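Local coordinates for Uly1 (Catenovulum maritimum, PDB 7DRQ), which probably cleaves the algal polysaccharide ulvan as a calcium-binding lyase of polysaccharide lyase family 24, at residues I374-Y382 and T392-S400. Numbering follows the deposited sequence.
Sequences IKKVYSHTY and TTTDFPPAS
Tyr378 meets the 392-400 segment along its whole side chain. Its CB lies against the edge of the Phe396 ring, 4.1 Å from CD2, and close to the carbonyl oxygens of Phe396 and Pro397. With CG beside the backbone N (chi1 -58°), the ring turns one face to Pro398, whose CA lies over its centre, 3.5 Å from the centroid, a CH-pi contact 9° off the normal. CG is close to both Pro397 O and Pro398 CA; CD1, CD2 and CE1 have Pro398 CA nearest, while CE2, CZ and OH lie against Pro398 CB, CZ at 3.5 Å. Phe396, its CG anti to the backbone N, reaches back toward His380, CD1 lying 3.6 Å from His380 CB; their rings are inclined at 53°.

His380 and Thr393 form an antiparallel hydrogen-bonded pair through two fairly straight bonds, while on the sheet face opposite their side chains Thr381 OG1 and Thr392 OG1 share a hydrogen bond of 2.8 Å. Beyond Thr393 the chain leaves the sheet in an ST turn, and a water bridges Tyr378 N to Thr394 O.

His380 is held at its polar end by Asn429 and His360. The hairpin of strands 372-383 and 391-393 belongs to a propeller-type antiparallel sheet, with 391-393 at its margin: strand 359-369 pairs with 372-383 on its other side, while Phe396, Pro397 and Ala399 pack on Ile411 of strand 408-415 in the next sheet.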
loop_
_atom_site.group_PDB
_atom_site.type_symbol
_atom_site.label_atom_id
_atom_site.label_comp_id
_atom_site.label_asym_id
_atom_site.label_seq_id
_atom_site.Cartn_x
_atom_site.Cartn_y
_atom_site.Cartn_z
ATOM N N ILE A 374 -14.380 23.045 0.412
ATOM C CA ILE A 374 -14.180 24.478 0.203
ATOM C C ILE A 374 -12.837 24.954 0.717
ATOM O O ILE A 374 -12.464 26.112 0.461
ATOM C CB ILE A 374 -15.315 25.315 0.834
ATOM C CG1 ILE A 374 -15.313 25.202 2.365
ATOM C CG2 ILE A 374 -16.669 24.918 0.247
ATOM C CD1 ILE A 374 -16.177 26.233 3.054
ATOM N N LYS A 375 -12.088 24.102 1.411
ATOM C CA LYS A 375 -10.786 24.474 1.937
ATOM C C LYS A 375 -9.998 23.195 2.171
ATOM O O LYS A 375 -10.547 22.213 2.675
ATOM C CB LYS A 375 -10.929 25.275 3.237
ATOM C CG LYS A 375 -9.620 25.605 3.912
ATOM C CD LYS A 375 -9.873 26.282 5.247
ATOM C CE LYS A 375 -9.234 27.644 5.297
ATOM N NZ LYS A 375 -9.842 28.470 6.385
ATOM N N LYS A 376 -8.724 23.206 1.785
ATOM C CA LYS A 376 -7.822 22.076 1.987
ATOM C C LYS A 376 -6.686 22.518 2.894
ATOM O O LYS A 376 -5.974 23.479 2.580
ATOM C CB LYS A 376 -7.266 21.565 0.654
ATOM C CG LYS A 376 -8.325 21.150 -0.362
ATOM C CD LYS A 376 -7.671 20.772 -1.693
ATOM C CE LYS A 376 -8.672 20.228 -2.697
ATOM N NZ LYS A 376 -7.994 19.699 -3.926
ATOM N N VAL A 377 -6.514 21.828 4.015
ATOM C CA VAL A 377 -5.456 22.147 4.964
ATOM C C VAL A 377 -4.479 20.981 4.986
ATOM O O VAL A 377 -4.866 19.845 5.290
ATOM C CB VAL A 377 -6.006 22.412 6.371
ATOM C CG1 VAL A 377 -4.859 22.731 7.316
ATOM C CG2 VAL A 377 -7.057 23.530 6.339
ATOM N N TYR A 378 -3.215 21.252 4.681
ATOM C CA TYR A 378 -2.174 20.234 4.772
ATOM C C TYR A 378 -1.373 20.455 6.046
ATOM O O TYR A 378 -0.993 21.588 6.350
ATOM C CB TYR A 378 -1.268 20.274 3.537
ATOM C CG TYR A 378 -2.047 20.082 2.258
ATOM C CD1 TYR A 378 -2.278 18.808 1.750
ATOM C CD2 TYR A 378 -2.576 21.174 1.569
ATOM C CE1 TYR A 378 -3.007 18.626 0.592
ATOM C CE2 TYR A 378 -3.301 21.000 0.413
ATOM C CZ TYR A 378 -3.511 19.730 -0.073
ATOM O OH TYR A 378 -4.236 19.564 -1.230
ATOM N N SER A 379 -1.128 19.384 6.804
ATOM C CA SER A 379 -0.411 19.512 8.067
ATOM C C SER A 379 0.852 18.666 8.057
ATOM O O SER A 379 0.925 17.619 7.410
ATOM C CB SER A 379 -1.271 19.107 9.290
ATOM O OG SER A 379 -1.824 17.807 9.135
ATOM N N HIS A 380 1.850 19.156 8.785
ATOM C CA HIS A 380 3.098 18.452 9.022
ATOM C C HIS A 380 3.333 18.461 10.522
ATOM O O HIS A 380 3.463 19.531 11.124
ATOM C CB HIS A 380 4.251 19.126 8.283
ATOM C CG HIS A 380 5.570 18.440 8.437
ATOM N ND1 HIS A 380 6.749 19.014 8.006
ATOM C CD2 HIS A 380 5.905 17.236 8.967
ATOM C CE1 HIS A 380 7.754 18.191 8.260
ATOM N NE2 HIS A 380 7.270 17.105 8.839
ATOM N N THR A 381 3.371 17.279 11.122
ATOM C CA THR A 381 3.608 17.127 12.551
ATOM C C THR A 381 4.956 16.448 12.734
ATOM O O THR A 381 5.218 15.424 12.101
ATOM C CB THR A 381 2.502 16.294 13.197
ATOM O OG1 THR A 381 1.259 16.994 13.089
ATOM C CG2 THR A 381 2.810 16.034 14.669
ATOM N N TYR A 382 5.829 17.021 13.561
ATOM C CA TYR A 382 7.162 16.440 13.611
ATOM C C TYR A 382 7.799 16.640 14.976
ATOM O O TYR A 382 7.486 17.584 15.709
ATOM C CB TYR A 382 8.072 16.987 12.504
ATOM C CG TYR A 382 8.270 18.481 12.514
ATOM C CD1 TYR A 382 7.337 19.330 11.920
ATOM C CD2 TYR A 382 9.395 19.049 13.116
ATOM C CE1 TYR A 382 7.512 20.711 11.922
ATOM C CE2 TYR A 382 9.585 20.427 13.124
ATOM C CZ TYR A 382 8.638 21.250 12.522
ATOM O OH TYR A 382 8.816 22.616 12.524
ATOM N N THR A 392 3.209 20.889 15.148
ATOM C CA THR A 392 2.313 20.766 14.005
ATOM C C THR A 392 2.244 22.120 13.315
ATOM O O THR A 392 1.980 23.134 13.970
ATOM C CB THR A 392 0.907 20.328 14.414
ATOM O OG1 THR A 392 0.958 19.038 15.034
ATOM C CG2 THR A 392 0.002 20.255 13.200
ATOM N N THR A 393 2.464 22.131 12.002
ATOM C CA THR A 393 2.318 23.337 11.199
ATOM C C THR A 393 1.437 23.027 9.998
ATOM O O THR A 393 1.431 21.901 9.493
ATOM C CB THR A 393 3.691 23.881 10.733
ATOM O OG1 THR A 393 3.518 25.127 10.031
ATOM C CG2 THR A 393 4.391 22.884 9.814
ATOM N N THR A 394 0.657 24.020 9.564
ATOM C CA THR A 394 -0.057 23.924 8.294
ATOM C C THR A 394 0.707 24.598 7.171
ATOM O O THR A 394 0.190 24.711 6.053
ATOM C CB THR A 394 -1.464 24.518 8.405
ATOM O OG1 THR A 394 -1.370 25.913 8.716
ATOM C CG2 THR A 394 -2.239 23.814 9.507
ATOM N N ASP A 395 1.932 25.045 7.443
ATOM C CA ASP A 395 2.808 25.602 6.414
ATOM C C ASP A 395 3.537 24.447 5.724
ATOM O O ASP A 395 4.737 24.216 5.896
ATOM C CB ASP A 395 3.763 26.614 7.035
ATOM C CG ASP A 395 4.629 27.316 6.005
ATOM O OD1 ASP A 395 4.373 27.165 4.794
ATOM O OD2 ASP A 395 5.567 28.030 6.414
ATOM N N PHE A 396 2.769 23.707 4.916
ATOM C CA PHE A 396 3.213 22.478 4.272
ATOM C C PHE A 396 2.548 22.363 2.907
ATOM O O PHE A 396 1.353 22.667 2.785
ATOM C CB PHE A 396 2.870 21.256 5.139
ATOM C CG PHE A 396 3.450 19.972 4.633
ATOM C CD1 PHE A 396 4.810 19.719 4.755
ATOM C CD2 PHE A 396 2.645 19.021 4.033
ATOM C CE1 PHE A 396 5.360 18.533 4.280
ATOM C CE2 PHE A 396 3.186 17.831 3.555
ATOM C CZ PHE A 396 4.550 17.589 3.675
ATOM N N PRO A 397 3.273 21.935 1.874
ATOM C CA PRO A 397 2.702 21.931 0.517
ATOM C C PRO A 397 1.723 20.787 0.333
ATOM O O PRO A 397 1.608 19.902 1.198
ATOM C CB PRO A 397 3.941 21.762 -0.381
ATOM C CG PRO A 397 4.887 21.009 0.456
ATOM C CD PRO A 397 4.696 21.555 1.856
ATOM N N PRO A 398 0.993 20.764 -0.784
ATOM C CA PRO A 398 0.052 19.661 -1.026
ATOM C C PRO A 398 0.738 18.346 -1.355
ATOM O O PRO A 398 0.585 17.834 -2.465
ATOM C CB PRO A 398 -0.774 20.162 -2.221
ATOM C CG PRO A 398 -0.561 21.643 -2.248
ATOM C CD PRO A 398 0.843 21.832 -1.785
ATOM N N ALA A 399 1.488 17.785 -0.418
ATOM C CA ALA A 399 2.122 16.492 -0.627
ATOM C C ALA A 399 1.338 15.426 0.126
ATOM O O ALA A 399 0.798 15.687 1.194
ATOM C CB ALA A 399 3.576 16.512 -0.155
ATOM N N SER A 400 1.274 14.225 -0.442
ATOM C CA SER A 400 0.470 13.145 0.126
ATOM C C SER A 400 1.290 12.019 0.739
ATOM O O SER A 400 0.715 11.158 1.415
ATOM C CB SER A 400 -0.461 12.562 -0.949
ATOM O OG SER A 400 0.294 11.929 -1.967
HETATM O O HOH W 1 -2.116 23.905 4.567
#